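Local atomic coordinates of carboxymuconolactone decarboxylase family protein (Methanocaldococcus jannaschii, PDB entry 3D7I), a protein that belongs to the carboxymuconolactone decarboxylase (AhpD-like) family and may act as a peroxiredoxin-type oxidoreductase in oxygen detoxification. Residues V14-A17 with L22-I25; T32-K37 with K42-I47. One frame throughout, in Å; residues are numbered along the deposited sequence.

Interaction 1: residues V14-A17 with L22-I25. Unlike the reference sequence in segment 14-17: Ala-16 (reference Lys), Ala-17 (reference Glu). With SO4 (sulfate ion), chain F.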
# COMPACT_ATOMS: atom_id res chain seq x y z
N VAL B 14 -0.63 -9.95 -23.76
CA VAL B 14 -1.18 -11.21 -23.21
C VAL B 14 -2.70 -11.09 -23.13
O VAL B 14 -3.45 -12.00 -23.52
CB VAL B 14 -0.59 -11.51 -21.78
CG1 VAL B 14 -1.27 -12.72 -21.15
CG2 VAL B 14 0.93 -11.73 -21.86
N VAL B 15 -3.15 -9.93 -22.68
CA VAL B 15 -4.59 -9.68 -22.56
C VAL B 15 -5.23 -9.69 -23.94
O VAL B 15 -6.29 -10.29 -24.13
CB VAL B 15 -4.93 -8.39 -21.82
CG1 VAL B 15 -6.46 -8.21 -21.76
CG2 VAL B 15 -4.35 -8.40 -20.36
N ALA B 16 -4.59 -9.02 -24.91
CA ALA B 16 -5.09 -9.06 -26.30
C ALA B 16 -5.21 -10.49 -26.82
O ALA B 16 -6.21 -10.83 -27.45
CB ALA B 16 -4.19 -8.24 -27.24
N ALA B 17 -4.22 -11.31 -26.54
CA ALA B 17 -4.25 -12.72 -26.95
C ALA B 17 -5.35 -13.55 -26.23
O ALA B 17 -6.06 -14.33 -26.86
CB ALA B 17 -2.89 -13.36 -26.71
N LEU B 22 -12.16 -7.92 -23.42
CA LEU B 22 -11.64 -7.21 -22.25
C LEU B 22 -10.55 -6.24 -22.66
O LEU B 22 -10.51 -5.08 -22.21
CB LEU B 22 -11.14 -8.21 -21.21
CG LEU B 22 -10.58 -7.68 -19.91
CD1 LEU B 22 -11.58 -6.73 -19.20
CD2 LEU B 22 -10.15 -8.88 -19.03
N TYR B 23 -9.65 -6.70 -23.52
CA TYR B 23 -8.60 -5.85 -24.07
C TYR B 23 -9.20 -4.56 -24.68
O TYR B 23 -8.75 -3.44 -24.39
CB TYR B 23 -7.81 -6.60 -25.13
CG TYR B 23 -6.79 -5.73 -25.82
CD1 TYR B 23 -5.56 -5.50 -25.25
CD2 TYR B 23 -7.08 -5.14 -27.05
CE1 TYR B 23 -4.63 -4.70 -25.88
CE2 TYR B 23 -6.16 -4.35 -27.67
CZ TYR B 23 -4.94 -4.12 -27.07
OH TYR B 23 -4.02 -3.34 -27.68
N ASP B 24 -10.21 -4.73 -25.52
CA ASP B 24 -10.84 -3.59 -26.19
C ASP B 24 -11.44 -2.57 -25.21
O ASP B 24 -11.33 -1.36 -25.43
CB ASP B 24 -11.93 -4.09 -27.14
CG ASP B 24 -11.38 -4.72 -28.37
OD1 ASP B 24 -10.19 -4.49 -28.72
OD2 ASP B 24 -12.18 -5.42 -29.04
N ILE B 25 -12.05 -3.05 -24.12
CA ILE B 25 -12.67 -2.15 -23.15
C ILE B 25 -11.54 -1.41 -22.40
O ILE B 25 -11.64 -0.21 -22.13
CB ILE B 25 -13.58 -2.89 -22.17
CG1 ILE B 25 -14.76 -3.53 -22.91
CG2 ILE B 25 -14.11 -1.93 -21.11
CD1 ILE B 25 -15.43 -4.68 -22.12
S SO4 F . -13.42 -12.00 -24.22
O1 SO4 F . -12.86 -13.32 -23.95
O2 SO4 F . -14.85 -12.03 -23.86
O3 SO4 F . -12.77 -10.97 -23.39
O4 SO4 F . -13.24 -11.69 -25.65
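Ala-16 lays its methyl group over one face of the Tyr-23 ring, at the corner where helix 10-18 gives way to helix 20-33, near the start of this all-helical chain. The evidence for a CH-pi contact is twofold: Ala-16 CB lies 3.8 Å from the centroid of the Tyr-23 ring, and the line between them leans only 16° from the ring normal. The methyl is displaced toward the rim on the CD1 side, with Ala-16 CB 3.7 Å from Tyr-23 CD1. The tyrosine swings into this position because its CG is trans to its own backbone N (chi1 175°), and the ring then runs alongside the backbone of helix 10-18 and meets the methyl face-on. The natural residue here is lysine, which also has the CB that touches the ring.

The root of the tyrosine is also in contact. Val-15 CG1 comes to 3.9 Å from Tyr-23 CA, and the same methyl is 4.0 Å from Tyr-23 CB, so the valine fills the angle between the two helices beside the base of the ring. The CA atoms of Ala-16 and Tyr-23 are 5.3 Å apart, the closest CA pair of this contact. The join is modest, burying 176 Å² in all, and is wholly apolar. Val-15 also packs on Phe-95 of a second subunit, which ties the joint into the six-chain assembly.

At the first turn of helix 20-33 a sulfate, probably from the crystallisation liquor, is held by the backbone N-H groups of Asp-21 and Leu-22 and by Lys-37 NZ of a third subunit. The helix start would probably favour such an anion; Leu-22 N donates to sulfate O3 over 3.1 Å at an N-H...O angle of 152°.

Interaction 2: residues T32-K37 with K42-I47. With SO4 (sulfate ion), chain C.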
# COMPACT_ATOMS: atom_id res chain seq x y z
N THR B 32 -9.99 7.19 -23.04
CA THR B 32 -10.87 8.15 -22.33
C THR B 32 -10.21 8.79 -21.12
O THR B 32 -10.30 10.03 -20.92
CB THR B 32 -12.18 7.50 -21.90
OG1 THR B 32 -12.82 6.94 -23.06
CG2 THR B 32 -13.09 8.54 -21.20
N VAL B 33 -9.56 7.98 -20.28
CA VAL B 33 -8.80 8.52 -19.15
C VAL B 33 -7.84 9.62 -19.61
O VAL B 33 -7.74 10.69 -18.98
CB VAL B 33 -8.05 7.40 -18.43
CG1 VAL B 33 -6.80 7.93 -17.66
CG2 VAL B 33 -9.03 6.61 -17.54
N PHE B 34 -7.16 9.40 -20.74
CA PHE B 34 -6.14 10.36 -21.20
C PHE B 34 -6.67 11.41 -22.17
O PHE B 34 -5.89 12.09 -22.86
CB PHE B 34 -4.92 9.65 -21.77
CG PHE B 34 -4.05 9.03 -20.73
CD1 PHE B 34 -3.44 9.81 -19.76
CD2 PHE B 34 -3.88 7.66 -20.69
CE1 PHE B 34 -2.66 9.23 -18.78
CE2 PHE B 34 -3.11 7.07 -19.71
CZ PHE B 34 -2.50 7.86 -18.75
N THR B 35 -7.99 11.54 -22.22
CA THR B 35 -8.63 12.67 -22.88
C THR B 35 -9.18 13.56 -21.77
O THR B 35 -10.37 13.50 -21.43
CB THR B 35 -9.71 12.20 -23.88
OG1 THR B 35 -9.13 11.25 -24.77
CG2 THR B 35 -10.24 13.36 -24.71
N GLY B 36 -8.30 14.36 -21.18
CA GLY B 36 -8.68 15.25 -20.12
C GLY B 36 -9.57 16.38 -20.61
O GLY B 36 -9.56 16.73 -21.80
N LYS B 37 -10.37 16.93 -19.71
CA LYS B 37 -11.19 18.11 -20.08
C LYS B 37 -10.39 19.40 -20.08
O LYS B 37 -10.65 20.31 -20.90
CB LYS B 37 -12.40 18.22 -19.15
CG LYS B 37 -13.28 16.99 -19.23
CD LYS B 37 -13.85 16.73 -20.58
CE LYS B 37 -14.81 15.55 -20.52
NZ LYS B 37 -15.41 15.19 -21.86
N LYS B 42 0.40 15.22 -21.63
CA LYS B 42 1.70 15.28 -20.93
C LYS B 42 1.55 15.39 -19.41
O LYS B 42 2.22 14.67 -18.67
CB LYS B 42 2.54 16.42 -21.46
CG LYS B 42 3.92 16.57 -20.83
CD LYS B 42 4.62 17.84 -21.34
CE LYS B 42 6.06 17.94 -20.85
NZ LYS B 42 6.75 19.14 -21.40
N THR B 43 0.70 16.30 -18.97
CA THR B 43 0.46 16.49 -17.54
C THR B 43 -0.08 15.23 -16.88
O THR B 43 0.36 14.83 -15.82
CB THR B 43 -0.47 17.67 -17.25
OG1 THR B 43 0.13 18.87 -17.77
CG2 THR B 43 -0.70 17.86 -15.76
N GLN B 44 -1.05 14.60 -17.53
CA GLN B 44 -1.59 13.36 -17.03
C GLN B 44 -0.56 12.22 -16.98
O GLN B 44 -0.59 11.44 -16.05
CB GLN B 44 -2.79 12.92 -17.86
CG GLN B 44 -3.99 13.79 -17.71
CD GLN B 44 -5.16 13.23 -18.47
OE1 GLN B 44 -5.09 13.11 -19.68
NE2 GLN B 44 -6.25 12.89 -17.76
N LYS B 45 0.30 12.12 -17.97
CA LYS B 45 1.35 11.10 -17.96
C LYS B 45 2.37 11.35 -16.84
O LYS B 45 2.86 10.40 -16.24
CB LYS B 45 2.05 11.01 -19.32
CG LYS B 45 1.21 10.22 -20.31
CD LYS B 45 1.27 8.71 -20.03
CE LYS B 45 0.32 7.99 -20.98
NZ LYS B 45 0.28 6.51 -20.78
N LEU B 46 2.68 12.61 -16.58
CA LEU B 46 3.54 12.99 -15.43
C LEU B 46 2.91 12.57 -14.10
O LEU B 46 3.58 12.04 -13.21
CB LEU B 46 3.86 14.50 -15.44
CG LEU B 46 4.76 14.98 -16.60
CD1 LEU B 46 4.80 16.51 -16.67
CD2 LEU B 46 6.18 14.43 -16.47
N ILE B 47 1.60 12.76 -13.98
CA ILE B 47 0.85 12.29 -12.84
C ILE B 47 0.93 10.76 -12.71
O ILE B 47 1.15 10.23 -11.63
CB ILE B 47 -0.62 12.77 -12.91
CG1 ILE B 47 -0.70 14.30 -12.75
CG2 ILE B 47 -1.50 12.08 -11.83
CD1 ILE B 47 -2.04 14.90 -13.26
S SO4 C . -17.57 12.32 -21.22
O1 SO4 C . -17.51 13.63 -20.59
O2 SO4 C . -16.72 12.35 -22.42
O3 SO4 C . -17.04 11.27 -20.32
O4 SO4 C . -18.96 12.02 -21.58
O HOH W 1 -5.52 14.96 -21.59
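Val-33, at the end of helix 20-33, offers its carbonyl O to Gln-44 NE2 at 2.9 Å, a hydrogen bond somewhat bent at 139°. The same NE2 also donates to the carbonyl O of Asp-81 of a fourth subunit, so two acceptors hold the amide nitrogen.

Phe-34, the first residue to leave helical geometry, places its ring between Val-33 CG1, over the centre of one face, and Lys-45 on the other. Lys-45 CE stands 3.8 Å from the Phe-34 ring centroid, 20° off the normal, a CH-pi contact reached through a bend in the lysine chain (chi2 -75°). Gln-44 CB meets the ring at its edge, in plane, 3.7 Å from Phe-34 CD1.

At Gly-36 the backbone N donates at 2.9 Å to water 1, which in turn donates to Gln-44 OE1 at 2.7 Å. Both ends of the amide thus hold the turn, NE2 directly and OE1 through water; an alanine in place of Gln-44 would probably leave the Val-33 carbonyl without this donor and the bridging water with one anchor fewer. Lys-37 reaches out to a sulfate, its NZ hydrogen-bonded to O1 at 2.9 Å and, at a longer 3.2 Å, to O2.

The whole is a helix-loop-helix connection, from helix 20-33 to helix 41-53, within the AhpD-like helical fold.

How the interactions relate
Helix 20-33 carries both contacts: interaction 1 packs its start against helix 10-18, and interaction 2 ties its end to helix 41-53. The centres lie 22 Å apart and the nearest atoms about 7 Å apart, so the two do not touch within the chain. The subunit interface relates them instead. The sulfate of interaction 1 is bonded by Lys-37 of the third subunit, whereas the sulfate of interaction 2 is bonded by Asp-21 N and Leu-22 N of that subunit: equivalent sites, each combining a helix start from one chain with a lysine from the other. Packing is reciprocal too, Ile-25 meeting Thr-32 across the same interface.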